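Local coordinates for protein cytochrome P450 (Novosphingobium aromaticivorans, PDB 3OFT) that belongs to the cytochrome P450 family, holding a haem whose iron carries a water molecule beside a bound (2R,5R)-hexane-2,5-diol, at residues L72-G77 and A282-A287; V288-V291 and V296-R299; F17-V22 and A28-L33; P37-S42 and G54-E59. All blocks are in the same frame, centred on the assembly; numbering follows the deposited sequence.

Contact 1 of 4, residues L72-G77 and A282-A287; sequences LAVTPG and AVSRNA. With HEM (protoporphyrin IX containing Fe), chain D; HX2 ((2R,5R)-hexane-2,5-diol), chain E.
Leu72 O is gripped by two waters that tie it to Ser284: one, 2.7 Å from Leu72 O, donates to it and accepts from Ser284 N, while the other donates to Leu72 O and lies 2.8 Å from Ser284 OG. Both waters also reach O1 of hexane-2,5-diol, and that hydroxyl donates directly to Ala282 O over 2.7 Å. Direct touching falls to Ser284, whose OG settles over the backbone 3.5 Å from Ala73 CA and meets CG1 of Val74. OG gets there by standing beside its own backbone N, opposite the carbonyl carbon (chi1 -60°). This is the distal side of a cytochrome P450 haem pocket, where Leu72 brings CD1 to 3.8 Å from C1 of the diol. The diol's O2 bonds a water that sits on the haem iron at 2.4 Å. Arg285 turns back through a bend at chi2 and holds one haem propionate by two N-H groups, NH2 giving a nearly straight bond (169°) to haem O2A at 2.8 Å and NH1 bonding O1A. The carboxylate carbon lies in the guanidinium plane, at its edge. NH1 donates also to Ser284 O, from above the carbonyl plane, helping fix the guanidinium's rotation.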
loop_
_atom_site.group_PDB
_atom_site.type_symbol
_atom_site.label_atom_id
_atom_site.label_comp_id
_atom_site.label_asym_id
_atom_site.label_seq_id
_atom_site.Cartn_x
_atom_site.Cartn_y
_atom_site.Cartn_z
ATOM N N LEU A 72 -5.277 11.858 8.003
ATOM C CA LEU A 72 -5.317 10.934 6.838
ATOM C C LEU A 72 -4.581 11.455 5.602
ATOM O O LEU A 72 -3.814 10.722 4.984
ATOM C CB LEU A 72 -6.740 10.482 6.445
ATOM C CG LEU A 72 -6.910 9.441 5.308
ATOM C CD1 LEU A 72 -6.290 8.116 5.751
ATOM C CD2 LEU A 72 -8.378 9.201 4.948
ATOM N N ALA A 73 -4.850 12.705 5.233
ATOM C CA ALA A 73 -4.325 13.229 3.994
ATOM C C ALA A 73 -4.185 14.717 4.054
ATOM O O ALA A 73 -4.841 15.402 4.898
ATOM C CB ALA A 73 -5.204 12.835 2.808
ATOM N N VAL A 74 -3.360 15.245 3.152
ATOM C CA VAL A 74 -3.287 16.694 2.988
ATOM C C VAL A 74 -4.526 17.332 2.310
ATOM O O VAL A 74 -4.728 18.543 2.427
ATOM C CB VAL A 74 -1.956 17.154 2.294
ATOM C CG1 VAL A 74 -0.732 16.647 3.108
ATOM C CG2 VAL A 74 -1.916 16.687 0.875
ATOM N N THR A 75 -5.347 16.542 1.615
ATOM C CA THR A 75 -6.608 17.048 1.047
ATOM C C THR A 75 -7.616 17.260 2.159
ATOM O O THR A 75 -7.938 16.296 2.858
ATOM C CB THR A 75 -7.202 16.019 0.103
ATOM O OG1 THR A 75 -6.174 15.522 -0.738
ATOM C CG2 THR A 75 -8.278 16.628 -0.751
ATOM N N PRO A 76 -8.148 18.504 2.324
ATOM C CA PRO A 76 -9.067 18.736 3.437
ATOM C C PRO A 76 -10.340 17.913 3.294
ATOM O O PRO A 76 -10.839 17.718 2.182
ATOM C CB PRO A 76 -9.401 20.233 3.332
ATOM C CG PRO A 76 -8.285 20.823 2.536
ATOM C CD PRO A 76 -7.870 19.755 1.574
ATOM N N GLY A 77 -10.850 17.452 4.435
ATOM C CA GLY A 77 -12.097 16.718 4.489
ATOM C C GLY A 77 -12.045 15.208 4.274
ATOM O O GLY A 77 -13.022 14.522 4.574
ATOM N N ALA A 282 3.105 6.701 0.686
ATOM C CA ALA A 282 3.423 7.878 1.522
ATOM C C ALA A 282 2.249 8.156 2.428
ATOM O O ALA A 282 1.090 7.852 2.043
ATOM C CB ALA A 282 3.744 9.149 0.649
ATOM N N VAL A 283 2.526 8.695 3.628
ATOM C CA VAL A 283 1.468 8.963 4.600
ATOM C C VAL A 283 1.510 10.392 5.104
ATOM O O VAL A 283 2.558 11.068 5.034
ATOM C CB VAL A 283 1.522 8.013 5.821
ATOM C CG1 VAL A 283 1.362 6.548 5.370
ATOM C CG2 VAL A 283 2.817 8.255 6.674
ATOM N N SER A 284 0.391 10.825 5.676
ATOM C CA SER A 284 0.317 12.179 6.279
ATOM C C SER A 284 0.205 12.109 7.795
ATOM O O SER A 284 -0.310 11.118 8.341
ATOM C CB SER A 284 -0.900 12.937 5.721
ATOM O OG SER A 284 -0.819 13.093 4.309
ATOM N N ARG A 285 0.699 13.140 8.490
ATOM C CA ARG A 285 0.457 13.257 9.936
ATOM C C ARG A 285 0.122 14.691 10.243
ATOM O O ARG A 285 0.537 15.574 9.502
ATOM C CB ARG A 285 1.749 12.929 10.728
ATOM C CG ARG A 285 2.299 11.475 10.546
ATOM C CD ARG A 285 1.304 10.489 11.162
ATOM N NE ARG A 285 1.877 9.127 11.244
ATOM C CZ ARG A 285 1.510 8.119 10.478
ATOM N NH1 ARG A 285 0.585 8.245 9.519
ATOM N NH2 ARG A 285 2.055 6.927 10.699
ATOM N N ASN A 286 -0.566 14.941 11.361
ATOM C CA ASN A 286 -0.769 16.313 11.793
ATOM C C ASN A 286 -0.125 16.440 13.159
ATOM O O ASN A 286 -0.318 15.603 14.038
ATOM C CB ASN A 286 -2.283 16.693 11.823
ATOM C CG ASN A 286 -3.129 15.729 12.653
ATOM O OD1 ASN A 286 -3.308 14.543 12.309
ATOM N ND2 ASN A 286 -3.706 16.243 13.732
ATOM N N ALA A 287 0.652 17.490 13.340
ATOM C CA ALA A 287 1.315 17.669 14.617
ATOM C C ALA A 287 0.314 18.004 15.738
ATOM O O ALA A 287 -0.521 18.907 15.595
ATOM C CB ALA A 287 2.400 18.726 14.507
HETATM C CHA HEM D . -1.138 0.281 7.418
HETATM C CHB HEM D . 1.480 -0.327 3.358
HETATM C CHC HEM D . -1.127 -4.249 2.298
HETATM C CHD HEM D . -4.309 -3.037 5.690
HETATM C C1A HEM D . -0.168 0.396 6.440
HETATM C C2A HEM D . 0.915 1.351 6.470
HETATM C C3A HEM D . 1.650 1.208 5.373
HETATM C C4A HEM D . 1.031 0.156 4.563
HETATM C CMA HEM D . 2.879 2.082 5.017
HETATM C CAA HEM D . 1.208 2.349 7.627
HETATM C CBA HEM D . 0.317 3.556 7.434
HETATM C CGA HEM D . 0.599 4.650 8.454
HETATM O O1A HEM D . -0.177 5.656 8.476
HETATM O O2A HEM D . 1.575 4.582 9.265
HETATM C C1B HEM D . 1.019 -1.461 2.704
HETATM C C2B HEM D . 1.601 -2.057 1.529
HETATM C C3B HEM D . 0.862 -3.150 1.253
HETATM C C4B HEM D . -0.190 -3.252 2.245
HETATM C CMB HEM D . 2.835 -1.500 0.797
HETATM C CAB HEM D . 0.952 -4.179 0.121
HETATM C CBB HEM D . 1.847 -4.100 -0.881
HETATM C C1C HEM D . -2.231 -4.317 3.094
HETATM C C2C HEM D . -3.237 -5.371 3.114
HETATM C C3C HEM D . -4.143 -4.990 4.058
HETATM C C4C HEM D . -3.679 -3.781 4.700
HETATM C CMC HEM D . -3.245 -6.620 2.175
HETATM C CAC HEM D . -5.423 -5.694 4.570
HETATM C CBC HEM D . -6.177 -6.464 3.792
HETATM C C1D HEM D . -3.750 -2.081 6.472
HETATM C C2D HEM D . -4.393 -1.512 7.648
HETATM C C3D HEM D . -3.384 -0.521 8.197
HETATM C C4D HEM D . -2.256 -0.531 7.308
HETATM C CMD HEM D . -5.792 -1.896 8.250
HETATM C CAD HEM D . -3.610 0.335 9.477
HETATM C CBD HEM D . -2.782 -0.338 10.585
HETATM C CGD HEM D . -2.850 0.608 11.788
HETATM O O1D HEM D . -3.207 1.797 11.658
HETATM O O2D HEM D . -2.494 0.208 12.901
HETATM N NA HEM D . -0.055 -0.342 5.260
HETATM N NB HEM D . -0.032 -2.251 3.122
HETATM N NC HEM D . -2.511 -3.404 4.098
HETATM N ND HEM D . -2.515 -1.466 6.293
HETATM FE FE HEM D . -1.239 -1.912 4.737
HETATM C C1 HX2 E . -3.883 7.469 2.871
HETATM O O1 HX2 E . -1.592 8.222 2.451
HETATM C C2 HX2 E . -2.502 7.110 2.303
HETATM O O2 HX2 E . -3.099 2.234 2.831
HETATM C C3 HX2 E . -1.919 5.811 2.868
HETATM C C4 HX2 E . -2.867 4.611 2.704
HETATM C C5 HX2 E . -2.130 3.273 2.847
HETATM C C6 HX2 E . -1.367 3.218 4.186
HETATM O O HOH W 1 -1.815 8.924 5.476
HETATM O O HOH W 2 -1.959 11.003 2.816
HETATM O O HOH W 3 -2.872 9.617 8.721
HETATM O O HOH W 4 -2.602 -0.440 3.438
#

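Contact 2 of 4, residues V288-V291 and V296-R299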
loop_
_atom_site.group_PDB
_atom_site.type_symbol
_atom_site.label_atom_id
_atom_site.label_comp_id
_atom_site.label_asym_id
_atom_site.label_seq_id
_atom_site.Cartn_x
_atom_site.Cartn_y
_atom_site.Cartn_z
ATOM N N VAL A 288 0.393 17.268 16.848
ATOM C CA VAL A 288 -0.396 17.586 18.076
ATOM C C VAL A 288 0.447 18.138 19.265
ATOM O O VAL A 288 -0.108 18.508 20.339
ATOM C CB VAL A 288 -1.278 16.399 18.542
ATOM C CG1 VAL A 288 -2.401 16.119 17.525
ATOM C CG2 VAL A 288 -0.407 15.174 18.789
ATOM N N ALA A 289 1.767 18.153 19.066
ATOM C CA ALA A 289 2.756 18.806 19.946
ATOM C C ALA A 289 3.831 19.324 19.012
ATOM O O ALA A 289 3.979 18.788 17.923
ATOM C CB ALA A 289 3.358 17.804 20.933
ATOM N N ASP A 290 4.598 20.342 19.416
ATOM C CA ASP A 290 5.724 20.802 18.576
ATOM C C ASP A 290 6.775 19.690 18.491
ATOM O O ASP A 290 6.966 18.927 19.465
ATOM C CB ASP A 290 6.388 22.063 19.142
ATOM C CG ASP A 290 5.466 23.300 19.131
ATOM O OD1 ASP A 290 4.399 23.315 18.466
ATOM O OD2 ASP A 290 5.839 24.293 19.795
ATOM N N VAL A 291 7.441 19.586 17.340
ATOM C CA VAL A 291 8.439 18.525 17.115
ATOM C C VAL A 291 9.645 19.140 16.437
ATOM O O VAL A 291 9.557 19.608 15.298
ATOM C CB VAL A 291 7.917 17.364 16.172
ATOM C CG1 VAL A 291 9.062 16.367 15.828
ATOM C CG2 VAL A 291 6.739 16.638 16.774
ATOM N N VAL A 296 14.706 22.311 12.431
ATOM C CA VAL A 296 13.521 23.173 12.401
ATOM C C VAL A 296 12.511 22.622 13.401
ATOM O O VAL A 296 12.775 21.598 14.045
ATOM C CB VAL A 296 12.880 23.320 10.994
ATOM C CG1 VAL A 296 13.806 24.086 10.035
ATOM C CG2 VAL A 296 12.445 21.944 10.410
ATOM N N THR A 297 11.389 23.323 13.560
ATOM C CA THR A 297 10.327 22.917 14.466
ATOM C C THR A 297 9.036 22.815 13.675
ATOM O O THR A 297 8.528 23.804 13.122
ATOM C CB THR A 297 10.084 23.928 15.602
ATOM O OG1 THR A 297 11.282 24.076 16.365
ATOM C CG2 THR A 297 8.939 23.470 16.537
ATOM N N ILE A 298 8.506 21.601 13.642
ATOM C CA ILE A 298 7.167 21.392 13.148
ATOM C C ILE A 298 6.245 21.850 14.285
ATOM O O ILE A 298 6.352 21.363 15.395
ATOM C CB ILE A 298 6.944 19.894 12.801
ATOM C CG1 ILE A 298 7.895 19.474 11.672
ATOM C CG2 ILE A 298 5.463 19.656 12.439
ATOM C CD1 ILE A 298 8.063 17.979 11.490
ATOM N N ARG A 299 5.361 22.798 14.026
ATOM C CA ARG A 299 4.453 23.326 15.063
ATOM C C ARG A 299 3.141 22.586 15.108
ATOM O O ARG A 299 2.646 22.142 14.057
ATOM C CB ARG A 299 4.136 24.810 14.781
ATOM C CG ARG A 299 5.375 25.724 14.881
ATOM C CD ARG A 299 4.982 27.211 14.804
ATOM N NE ARG A 299 4.236 27.620 15.988
ATOM C CZ ARG A 299 3.586 28.774 16.117
ATOM N NH1 ARG A 299 3.574 29.658 15.126
ATOM N NH2 ARG A 299 2.936 29.037 17.253
HETATM O O HOH W 5 3.258 25.570 18.307
HETATM O O HOH W 6 6.092 26.740 18.450
#
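With chi1 at -66°, Asp290 sets its carboxylate opposite its own carbonyl carbon and beside its backbone N, which carries OD1 over the backbone of Arg299, 3.4 Å from Arg299 CA. Arg299 has a similar first torsion but bends at chi3, and its guanidinium does not meet the acid directly: OD1 and Arg299 NE stay 5.0 Å apart. A water spans that gap, donating to Asp290 OD1 and accepting from NE, and a second donates to Asp290 OD2 and accepts only weakly from NE. OD1 also accepts from Lys300 N. Next to this solvent-facing patch, Val291 and Ile298 form an antiparallel hydrogen-bonded pair, Val291 N to Ile298 O at 2.9 Å and Ile298 N to Val291 O at 2.8 Å. Their side chains share one face, CB to CB 4.3 Å apart. Thr297 instead lays CG2 against Asp290 CB at 3.9 Å, while its OG1 bonds Asp292. A CA-H...O contact from Asp290 CA to Ile298 O adds to the seam. The pair belongs to a small two-stranded beta hairpin, strands 291-293 and 296-298, that follows strand 282-287; Val291 rests on Leu67 of strand 67-68, and Ile298 on Leu39 of strand 39-42 and Trp49 of strand 48-51.

Contact 3 of 4, residues F17-V22 and A28-L33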
loop_
_atom_site.group_PDB
_atom_site.type_symbol
_atom_site.label_atom_id
_atom_site.label_comp_id
_atom_site.label_asym_id
_atom_site.label_seq_id
_atom_site.Cartn_x
_atom_site.Cartn_y
_atom_site.Cartn_z
ATOM N N PHE A 17 1.016 15.037 -5.390
ATOM C CA PHE A 17 0.116 14.358 -6.310
ATOM C C PHE A 17 0.671 14.233 -7.729
ATOM O O PHE A 17 0.228 13.370 -8.473
ATOM C CB PHE A 17 -1.295 14.991 -6.294
ATOM C CG PHE A 17 -1.963 14.910 -4.947
ATOM C CD1 PHE A 17 -2.458 13.702 -4.473
ATOM C CD2 PHE A 17 -2.070 16.042 -4.132
ATOM C CE1 PHE A 17 -3.079 13.615 -3.222
ATOM C CE2 PHE A 17 -2.681 15.963 -2.868
ATOM C CZ PHE A 17 -3.191 14.755 -2.414
ATOM N N ASN A 18 1.599 15.107 -8.120
ATOM C CA ASN A 18 2.260 14.967 -9.417
ATOM C C ASN A 18 3.713 15.422 -9.370
ATOM O O ASN A 18 4.056 16.495 -9.870
ATOM C CB ASN A 18 1.467 15.540 -10.626
ATOM C CG ASN A 18 0.444 16.594 -10.252
ATOM O OD1 ASN A 18 -0.631 16.297 -9.718
ATOM N ND2 ASN A 18 0.749 17.843 -10.581
ATOM N N PRO A 19 4.579 14.619 -8.732
ATOM C CA PRO A 19 5.989 14.999 -8.701
ATOM C C PRO A 19 6.555 15.128 -10.135
ATOM O O PRO A 19 6.169 14.366 -11.033
ATOM C CB PRO A 19 6.642 13.855 -7.926
ATOM C CG PRO A 19 5.520 13.287 -7.070
ATOM C CD PRO A 19 4.308 13.397 -7.948
ATOM N N PRO A 20 7.408 16.133 -10.378
ATOM C CA PRO A 20 7.954 16.306 -11.742
ATOM C C PRO A 20 8.668 15.040 -12.257
ATOM O O PRO A 20 9.505 14.483 -11.558
ATOM C CB PRO A 20 8.935 17.467 -11.553
ATOM C CG PRO A 20 8.205 18.323 -10.470
ATOM C CD PRO A 20 7.783 17.251 -9.491
ATOM N N GLY A 21 8.313 14.574 -13.449
ATOM C CA GLY A 21 8.911 13.341 -13.983
ATOM C C GLY A 21 8.304 12.047 -13.434
ATOM O O GLY A 21 8.738 10.955 -13.817
ATOM N N VAL A 22 7.294 12.141 -12.559
ATOM C CA VAL A 22 6.680 10.927 -11.977
ATOM C C VAL A 22 6.101 9.975 -13.019
ATOM O O VAL A 22 6.100 8.769 -12.816
ATOM C CB VAL A 22 5.595 11.246 -10.918
ATOM C CG1 VAL A 22 4.300 11.735 -11.558
ATOM C CG2 VAL A 22 5.298 9.996 -10.033
ATOM N N ALA A 28 12.647 7.952 -9.277
ATOM C CA ALA A 28 13.531 9.063 -9.600
ATOM C C ALA A 28 12.850 10.416 -9.226
ATOM O O ALA A 28 13.516 11.332 -8.724
ATOM C CB ALA A 28 13.880 9.027 -11.088
ATOM N N ALA A 29 11.550 10.546 -9.493
ATOM C CA ALA A 29 10.818 11.813 -9.192
ATOM C C ALA A 29 10.907 12.234 -7.712
ATOM O O ALA A 29 11.127 13.406 -7.405
ATOM C CB ALA A 29 9.361 11.741 -9.660
ATOM N N TRP A 30 10.714 11.280 -6.804
ATOM C CA TRP A 30 10.846 11.507 -5.370
ATOM C C TRP A 30 12.283 11.706 -4.929
ATOM O O TRP A 30 12.575 12.568 -4.091
ATOM C CB TRP A 30 10.225 10.319 -4.631
ATOM C CG TRP A 30 8.775 10.552 -4.433
ATOM C CD1 TRP A 30 7.719 10.046 -5.177
ATOM C CD2 TRP A 30 8.210 11.421 -3.461
ATOM N NE1 TRP A 30 6.523 10.555 -4.682
ATOM C CE2 TRP A 30 6.800 11.393 -3.628
ATOM C CE3 TRP A 30 8.764 12.224 -2.445
ATOM C CZ2 TRP A 30 5.924 12.121 -2.785
ATOM C CZ3 TRP A 30 7.896 12.964 -1.633
ATOM C CH2 TRP A 30 6.500 12.900 -1.802
ATOM N N LYS A 31 13.187 10.924 -5.509
ATOM C CA LYS A 31 14.598 11.023 -5.140
ATOM C C LYS A 31 15.275 12.362 -5.462
ATOM O O LYS A 31 16.334 12.649 -4.899
ATOM C CB LYS A 31 15.418 9.850 -5.722
ATOM C CG LYS A 31 15.209 8.565 -4.901
ATOM C CD LYS A 31 16.035 7.388 -5.419
ATOM C CE LYS A 31 17.518 7.556 -5.090
ATOM N NZ LYS A 31 18.201 6.226 -4.829
ATOM N N THR A 32 14.667 13.174 -6.323
ATOM C CA THR A 32 15.154 14.545 -6.551
ATOM C C THR A 32 15.273 15.304 -5.225
ATOM O O THR A 32 16.159 16.174 -5.075
ATOM C CB THR A 32 14.247 15.359 -7.466
ATOM O OG1 THR A 32 12.938 15.467 -6.871
ATOM C CG2 THR A 32 14.131 14.699 -8.817
ATOM N N LEU A 33 14.418 14.960 -4.256
ATOM C CA LEU A 33 14.427 15.648 -2.968
ATOM C C LEU A 33 15.647 15.339 -2.099
ATOM O O LEU A 33 15.928 16.067 -1.163
ATOM C CB LEU A 33 13.135 15.372 -2.156
ATOM C CG LEU A 33 11.819 15.976 -2.659
ATOM C CD1 LEU A 33 10.685 15.579 -1.686
ATOM C CD2 LEU A 33 11.929 17.503 -2.744
HETATM O O HOH W 7 10.531 15.671 -9.324
#
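The side chain of Pro19 can be followed atom by atom onto helix 26-31. Its CB meets the methyl of Ala29 at 3.9 Å. One atom further, CG reaches the indole of Trp30, 3.8 Å from NE1 and a little further from CE2; the two side chains cross obliquely. CD closes the ring back onto the backbone N. Pro19 thus bears on two successive residues of the helix, with the small methyl against its CB and the large indole against its CG.

Pro19 also begins a type II beta turn, closed by Val22 N donating to Pro19 O at 2.9 Å. Gly21 occupies the third position of the turn with a positive phi (80°), where a side chain would be jammed against the preceding carbonyl O. The turn wraps round the Ala29 methyl: Pro20 O lies 3.3 Å from Ala29 CB, Val22 N approaches the same methyl, and Val22 CB stands 4.0 Å from it. A water completes the join by donating to both Pro20 O and Ala29 O, 2.7 Å from the former. Thr32 OG1, from the 3-10 turn that follows, donates back to Ala29 O, so two donors besides any backbone bond share this carbonyl.

Beyond Pro19, Trp30 is packed among other parts of the fold: its ring meets those of Tyr26 and Phe14, and its side chain touches Ile50 of strand 48-51, Tyr305 of strand 303-307 and Leu310 of helix 309-312. The turn at Pro19 to Val22 comes a few residues before helix 26-31, which it flanks.

Contact 4 of 4, residues P37-S42 and G54-E59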
loop_
_atom_site.group_PDB
_atom_site.type_symbol
_atom_site.label_atom_id
_atom_site.label_comp_id
_atom_site.label_asym_id
_atom_site.label_seq_id
_atom_site.Cartn_x
_atom_site.Cartn_y
_atom_site.Cartn_z
ATOM N N PRO A 37 17.427 20.030 1.426
ATOM C CA PRO A 37 17.268 19.870 2.867
ATOM C C PRO A 37 16.435 18.604 3.230
ATOM O O PRO A 37 15.588 18.174 2.440
ATOM C CB PRO A 37 16.534 21.152 3.280
ATOM C CG PRO A 37 16.811 22.150 2.165
ATOM C CD PRO A 37 16.908 21.319 0.933
ATOM N N GLY A 38 16.708 18.018 4.387
ATOM C CA GLY A 38 16.057 16.779 4.818
ATOM C C GLY A 38 14.630 16.954 5.299
ATOM O O GLY A 38 13.949 15.967 5.591
ATOM N N LEU A 39 14.188 18.208 5.411
ATOM C CA LEU A 39 12.794 18.541 5.788
ATOM C C LEU A 39 12.465 19.852 5.112
ATOM O O LEU A 39 13.135 20.864 5.385
ATOM C CB LEU A 39 12.646 18.632 7.317
ATOM C CG LEU A 39 11.288 18.742 8.004
ATOM C CD1 LEU A 39 10.271 17.719 7.489
ATOM C CD2 LEU A 39 11.471 18.559 9.534
ATOM N N VAL A 40 11.522 19.816 4.166
ATOM C CA VAL A 40 11.182 20.976 3.311
ATOM C C VAL A 40 9.712 21.351 3.522
ATOM O O VAL A 40 8.910 20.521 3.994
ATOM C CB VAL A 40 11.503 20.733 1.780
ATOM C CG1 VAL A 40 13.006 20.647 1.549
ATOM C CG2 VAL A 40 10.820 19.476 1.213
ATOM N N TRP A 41 9.357 22.598 3.227
ATOM C CA TRP A 41 7.971 23.052 3.336
ATOM C C TRP A 41 7.490 23.286 1.941
ATOM O O TRP A 41 8.030 24.148 1.266
ATOM C CB TRP A 41 7.893 24.386 4.082
ATOM C CG TRP A 41 6.507 24.995 4.093
ATOM C CD1 TRP A 41 6.017 25.953 3.245
ATOM C CD2 TRP A 41 5.455 24.686 5.010
ATOM N NE1 TRP A 41 4.701 26.260 3.584
ATOM C CE2 TRP A 41 4.344 25.502 4.670
ATOM C CE3 TRP A 41 5.352 23.821 6.113
ATOM C CZ2 TRP A 41 3.145 25.466 5.378
ATOM C CZ3 TRP A 41 4.150 23.791 6.823
ATOM C CH2 TRP A 41 3.069 24.619 6.452
ATOM N N SER A 42 6.478 22.538 1.487
ATOM C CA SER A 42 5.948 22.767 0.147
ATOM C C SER A 42 4.816 23.762 0.266
ATOM O O SER A 42 4.006 23.675 1.181
ATOM C CB SER A 42 5.437 21.479 -0.517
ATOM O OG SER A 42 4.763 21.783 -1.728
ATOM N N GLY A 54 16.217 10.022 4.616
ATOM C CA GLY A 54 15.861 8.767 5.257
ATOM C C GLY A 54 15.678 8.824 6.750
ATOM O O GLY A 54 14.700 8.306 7.263
ATOM N N ASP A 55 16.637 9.399 7.467
ATOM C CA ASP A 55 16.558 9.376 8.932
ATOM C C ASP A 55 15.383 10.200 9.470
ATOM O O ASP A 55 14.800 9.841 10.487
ATOM C CB ASP A 55 17.855 9.864 9.598
ATOM C CG ASP A 55 18.241 11.258 9.168
ATOM O OD1 ASP A 55 18.406 11.470 7.959
ATOM O OD2 ASP A 55 18.400 12.158 10.022
ATOM N N VAL A 56 15.026 11.274 8.761
ATOM C CA VAL A 56 13.898 12.134 9.128
ATOM C C VAL A 56 12.581 11.402 8.878
ATOM O O VAL A 56 11.723 11.366 9.747
ATOM C CB VAL A 56 13.957 13.498 8.362
ATOM C CG1 VAL A 56 12.774 14.386 8.759
ATOM C CG2 VAL A 56 15.291 14.216 8.697
ATOM N N VAL A 57 12.449 10.774 7.702
ATOM C CA VAL A 57 11.244 9.967 7.359
ATOM C C VAL A 57 11.041 8.954 8.426
ATOM O O VAL A 57 9.936 8.836 9.015
ATOM C CB VAL A 57 11.399 9.194 6.013
ATOM C CG1 VAL A 57 10.167 8.237 5.758
ATOM C CG2 VAL A 57 11.505 10.170 4.864
ATOM N N ARG A 58 12.114 8.206 8.714
ATOM C CA ARG A 58 12.007 7.116 9.686
ATOM C C ARG A 58 11.642 7.599 11.127
ATOM O O ARG A 58 10.799 6.980 11.828
ATOM C CB ARG A 58 13.298 6.284 9.676
ATOM C CG ARG A 58 13.270 5.117 10.588
ATOM C CD ARG A 58 12.428 4.000 10.021
ATOM N NE ARG A 58 12.612 2.780 10.826
ATOM C CZ ARG A 58 12.298 1.552 10.419
ATOM N NH1 ARG A 58 11.781 1.373 9.219
ATOM N NH2 ARG A 58 12.478 0.515 11.225
ATOM N N GLU A 59 12.262 8.681 11.578
ATOM C CA GLU A 59 12.017 9.200 12.926
ATOM C C GLU A 59 10.604 9.771 13.090
ATOM O O GLU A 59 9.918 9.511 14.081
ATOM C CB GLU A 59 13.085 10.215 13.364
ATOM C CG GLU A 59 12.945 11.627 12.781
ATOM C CD GLU A 59 13.869 12.658 13.428
ATOM O OE1 GLU A 59 13.995 13.762 12.849
ATOM O OE2 GLU A 59 14.462 12.361 14.493
#
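This is a small, buried van der Waals contact in which the N-terminal turn of helix 54-62 presses one valine against Gly38, the residue just before strand 39-42. Val56 points at Gly38, and three of its carbons gather round a single carbonyl oxygen: CB and CG1 each lie 3.7 Å from Gly38 O, with CG2 almost as near at 3.8 Å. The side chain straddles that oxygen because CG1 stands opposite the backbone N (chi1 -180°) while CG2 lies beside it, which leaves both methyls facing Gly38 O. Gly38 presents only backbone here, and the nearest pair of CA atoms, Gly38 and Val56, is 6.7 Å apart. One residue on, Leu39 adds a looser apolar touch, its CD1 standing 4.4 Å from Val56 CG1. The helix is well formed at this point, with Arg58 N donating to Gly54 O and Glu59 N to Asp55 O. Strand 39-42 is an antiparallel neighbour of strand 48-51; after a short link the chain enters the helix, and the contact joins the two ends of this beta-beta-alpha stretch. Val57 leans on Ala51 of strand 48-51, while Leu39 packs on Trp49 of that strand and on Val296 of strand 296-298.

In the fold
From the N terminus, contact 3 closes first, a short loop folding 17-22 back on helix 26-31. Contact 4 follows, joining the start of strand 39-42 to the helix that comes after strand 48-51. Contact 1 then spans the longest separation, 72-77 to 282-287, across a largely helical part of the chain, and contact 2 is the tight hairpin just beyond it. The four come in series, none nested or crossed. In space they still meet: Ala287 packs on Ile298 and Arg299, contacts 2 and 4 touch through Leu39, and Phe17 packs on Val74 and Thr75. Contacts 1 and 4 both reach the mixed sheet, through strands 282-287 and 39-42.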